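Local coordinates for protein ketol-acid reductoisomerase (NAD(+)) (uncultured archaeon GZfos26G2, PDB 4XDY) that uses NADH and magnesium to rearrange and reduce (S)-2-acetolactate to (R)-2,3-dihydroxy-isovalerate in branched-chain amino acid biosynthesis, at residues 19-24 and 42-47. Numbering follows the deposited sequence.
Sequences IAVMGY and VVIGET. With NAI (1,4-dihydronicotinamide adenine dinucleotide), chain E.
Ile19 to Met22 pair in parallel with Val42 to Gly45, the strand axes 4.5 Å apart at closest and twisted by 29°. Val43 N donates to Ile19 O, Val21 N to Val43 O, Gly45 N to Val21 O, and Gly23 N carries the ladder one step past the strand by reaching Gly45 O at 2.9 Å. On one face Val43 CG2 lies 3.9 Å from Ala20 CB, and Met22, its chain bent at chi2, brings SD to 3.7 Å from Gly45 CA, in the space that a side chain on Gly45 would need. On the other face, under helix 26-37, Val42 CG1 meets Val21 CG2. Ile44 CD1 fits between Val21 CB and the Tyr24 ring, approaching CD1 of that ring obliquely at 3.8 Å; the phenol OH hydrogen-bonds Asp64 and Asn33. Beyond the ladder, Glu46 folds back at chi2 (-69°) so that OE2 accepts Tyr24 N at 2.8 Å, on the anti side and 21° out of the carboxylate plane. The same oxygen takes the NAI ribose hydroxyl O2B at 2.6 Å, while OE1 accepts Thr47 N. This is the first beta-alpha-beta unit of the Rossmann fold, with Gly23 opening the glycine-rich turn. Two backbone amides fix the carboxylate beside the adenosine ribose, where its charge would be expected to disfavour the 2'-phosphate of NADPH, consistent with the enzyme's preference for NADH.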
loop_
_atom_site.group_PDB
_atom_site.type_symbol
_atom_site.label_atom_id
_atom_site.label_comp_id
_atom_site.label_asym_id
_atom_site.label_seq_id
_atom_site.Cartn_x
_atom_site.Cartn_y
_atom_site.Cartn_z
ATOM N N ILE A 19 -24.123 -21.980 -9.778
ATOM C CA ILE A 19 -23.607 -21.471 -8.491
ATOM C C ILE A 19 -24.622 -20.463 -7.933
ATOM O O ILE A 19 -24.898 -19.413 -8.598
ATOM C CB ILE A 19 -22.275 -20.698 -8.665
ATOM C CG1 ILE A 19 -21.272 -21.385 -9.612
ATOM C CG2 ILE A 19 -21.711 -20.299 -7.254
ATOM C CD1 ILE A 19 -20.911 -22.718 -9.158
ATOM N N ALA A 20 -25.132 -20.765 -6.762
ATOM C CA ALA A 20 -25.975 -19.844 -5.999
ATOM C C ALA A 20 -25.083 -19.043 -5.057
ATOM O O ALA A 20 -24.538 -19.603 -4.118
ATOM C CB ALA A 20 -27.008 -20.599 -5.216
ATOM N N VAL A 21 -24.921 -17.777 -5.365
ATOM C CA VAL A 21 -24.095 -16.864 -4.523
ATOM C C VAL A 21 -25.017 -16.197 -3.527
ATOM O O VAL A 21 -25.884 -15.418 -3.941
ATOM C CB VAL A 21 -23.341 -15.851 -5.362
ATOM C CG1 VAL A 21 -22.670 -14.787 -4.474
ATOM C CG2 VAL A 21 -22.293 -16.546 -6.253
ATOM N N MET A 22 -24.854 -16.544 -2.246
ATOM C CA MET A 22 -25.632 -15.977 -1.165
ATOM C C MET A 22 -24.945 -14.712 -0.618
ATOM O O MET A 22 -23.891 -14.798 -0.025
ATOM C CB MET A 22 -25.839 -16.967 -0.060
ATOM C CG MET A 22 -26.247 -18.393 -0.499
ATOM S SD MET A 22 -27.762 -18.282 -1.480
ATOM C CE MET A 22 -28.322 -19.968 -1.275
ATOM N N GLY A 23 -25.616 -13.581 -0.719
ATOM C CA GLY A 23 -25.029 -12.274 -0.369
ATOM C C GLY A 23 -24.340 -11.583 -1.467
ATOM O O GLY A 23 -23.304 -12.044 -1.923
ATOM N N TYR A 24 -24.830 -10.423 -1.903
ATOM C CA TYR A 24 -24.210 -9.681 -2.932
ATOM C C TYR A 24 -23.516 -8.454 -2.386
ATOM O O TYR A 24 -23.845 -7.362 -2.822
ATOM C CB TYR A 24 -25.282 -9.250 -3.996
ATOM C CG TYR A 24 -24.838 -8.791 -5.340
ATOM C CD1 TYR A 24 -24.434 -9.682 -6.318
ATOM C CD2 TYR A 24 -24.918 -7.454 -5.704
ATOM C CE1 TYR A 24 -24.047 -9.282 -7.571
ATOM C CE2 TYR A 24 -24.536 -7.022 -6.976
ATOM C CZ TYR A 24 -24.136 -7.957 -7.941
ATOM O OH TYR A 24 -23.720 -7.597 -9.196
ATOM N N VAL A 42 -24.862 -18.292 -12.799
ATOM C CA VAL A 42 -24.971 -17.843 -11.392
ATOM C C VAL A 42 -26.357 -17.377 -11.041
ATOM O O VAL A 42 -26.976 -16.634 -11.836
ATOM C CB VAL A 42 -24.011 -16.653 -11.119
ATOM C CG1 VAL A 42 -24.163 -16.148 -9.666
ATOM C CG2 VAL A 42 -22.580 -17.050 -11.430
ATOM N N VAL A 43 -26.833 -17.720 -9.850
ATOM C CA VAL A 43 -28.022 -17.072 -9.317
ATOM C C VAL A 43 -27.673 -16.441 -7.987
ATOM O O VAL A 43 -26.736 -16.948 -7.319
ATOM C CB VAL A 43 -29.236 -18.008 -9.224
ATOM C CG1 VAL A 43 -29.495 -18.572 -10.630
ATOM C CG2 VAL A 43 -29.051 -19.107 -8.215
ATOM N N ILE A 44 -28.271 -15.279 -7.736
ATOM C CA ILE A 44 -28.084 -14.564 -6.433
ATOM C C ILE A 44 -29.163 -14.925 -5.467
ATOM O O ILE A 44 -30.362 -14.799 -5.770
ATOM C CB ILE A 44 -28.009 -13.045 -6.605
ATOM C CG1 ILE A 44 -26.978 -12.671 -7.662
ATOM C CG2 ILE A 44 -27.709 -12.370 -5.259
ATOM C CD1 ILE A 44 -25.542 -13.193 -7.365
ATOM N N GLY A 45 -28.756 -15.362 -4.294
ATOM C CA GLY A 45 -29.618 -15.476 -3.107
ATOM C C GLY A 45 -29.439 -14.203 -2.266
ATOM O O GLY A 45 -28.334 -13.897 -1.818
ATOM N N GLU A 46 -30.533 -13.448 -2.072
ATOM C CA GLU A 46 -30.481 -12.230 -1.266
ATOM C C GLU A 46 -31.767 -12.049 -0.530
ATOM O O GLU A 46 -32.659 -12.902 -0.637
ATOM C CB GLU A 46 -30.120 -11.007 -2.122
ATOM C CG GLU A 46 -28.673 -10.547 -1.964
ATOM C CD GLU A 46 -28.297 -9.918 -0.611
ATOM O OE1 GLU A 46 -29.123 -9.899 0.302
ATOM O OE2 GLU A 46 -27.073 -9.552 -0.422
ATOM N N THR A 47 -31.796 -11.008 0.309
ATOM C CA THR A 47 -32.939 -10.674 1.107
ATOM C C THR A 47 -33.419 -9.260 0.715
ATOM O O THR A 47 -32.667 -8.292 0.755
ATOM C CB THR A 47 -32.594 -10.720 2.591
ATOM O OG1 THR A 47 -32.011 -11.999 2.908
ATOM C CG2 THR A 47 -33.873 -10.528 3.434
HETATM P PA NAI E . -20.931 -8.359 3.325
HETATM O O1A NAI E . -20.770 -7.801 4.747
HETATM O O2A NAI E . -20.569 -7.534 2.169
HETATM O O5B NAI E . -22.410 -9.000 3.292
HETATM C C5B NAI E . -22.946 -9.521 2.041
HETATM C C4B NAI E . -24.447 -9.112 1.941
HETATM O O4B NAI E . -25.100 -9.833 2.980
HETATM C C3B NAI E . -24.824 -7.628 2.189
HETATM O O3B NAI E . -24.501 -6.895 1.006
HETATM C C2B NAI E . -26.293 -7.728 2.542
HETATM O O2B NAI E . -27.052 -7.665 1.333
HETATM C C1B NAI E . -26.363 -9.144 3.168
HETATM N N9A NAI E . -26.622 -9.073 4.596
HETATM C C8A NAI E . -25.934 -8.218 5.465
HETATM N N7A NAI E . -26.404 -8.385 6.694
HETATM C C5A NAI E . -27.401 -9.304 6.615
HETATM C C6A NAI E . -28.333 -9.894 7.558
HETATM N N6A NAI E . -28.333 -9.554 8.855
HETATM N N1A NAI E . -29.201 -10.853 7.142
HETATM C C2A NAI E . -29.255 -11.209 5.842
HETATM N N3A NAI E . -28.454 -10.733 4.904
HETATM C C4A NAI E . -27.520 -9.766 5.232
HETATM O O3 NAI E . -20.023 -9.785 3.287
HETATM P PN NAI E . -18.438 -9.827 2.781
HETATM O O1N NAI E . -17.616 -8.817 3.557
HETATM O O2N NAI E . -18.483 -9.749 1.314
HETATM O O5D NAI E . -18.096 -11.229 3.431
HETATM C C5D NAI E . -18.572 -12.448 2.767
HETATM C C4D NAI E . -17.669 -13.680 3.137
HETATM O O4D NAI E . -16.441 -13.413 2.431
HETATM C C3D NAI E . -17.271 -13.804 4.595
HETATM O O3D NAI E . -17.138 -15.185 4.950
HETATM C C2D NAI E . -15.896 -13.105 4.715
HETATM O O2D NAI E . -15.074 -13.497 5.813
HETATM C C1D NAI E . -15.302 -13.473 3.372
HETATM N N1N NAI E . -14.244 -12.630 2.804
HETATM C C2N NAI E . -14.489 -11.313 2.638
HETATM C C3N NAI E . -13.561 -10.497 2.094
HETATM C C7N NAI E . -13.896 -9.130 1.837
HETATM O O7N NAI E . -14.805 -8.442 2.397
HETATM N N7N NAI E . -13.326 -8.656 0.758
HETATM C C4N NAI E . -12.301 -11.075 1.675
HETATM C C5N NAI E . -12.199 -12.502 1.675
HETATM C C6N NAI E . -13.178 -13.227 2.279
#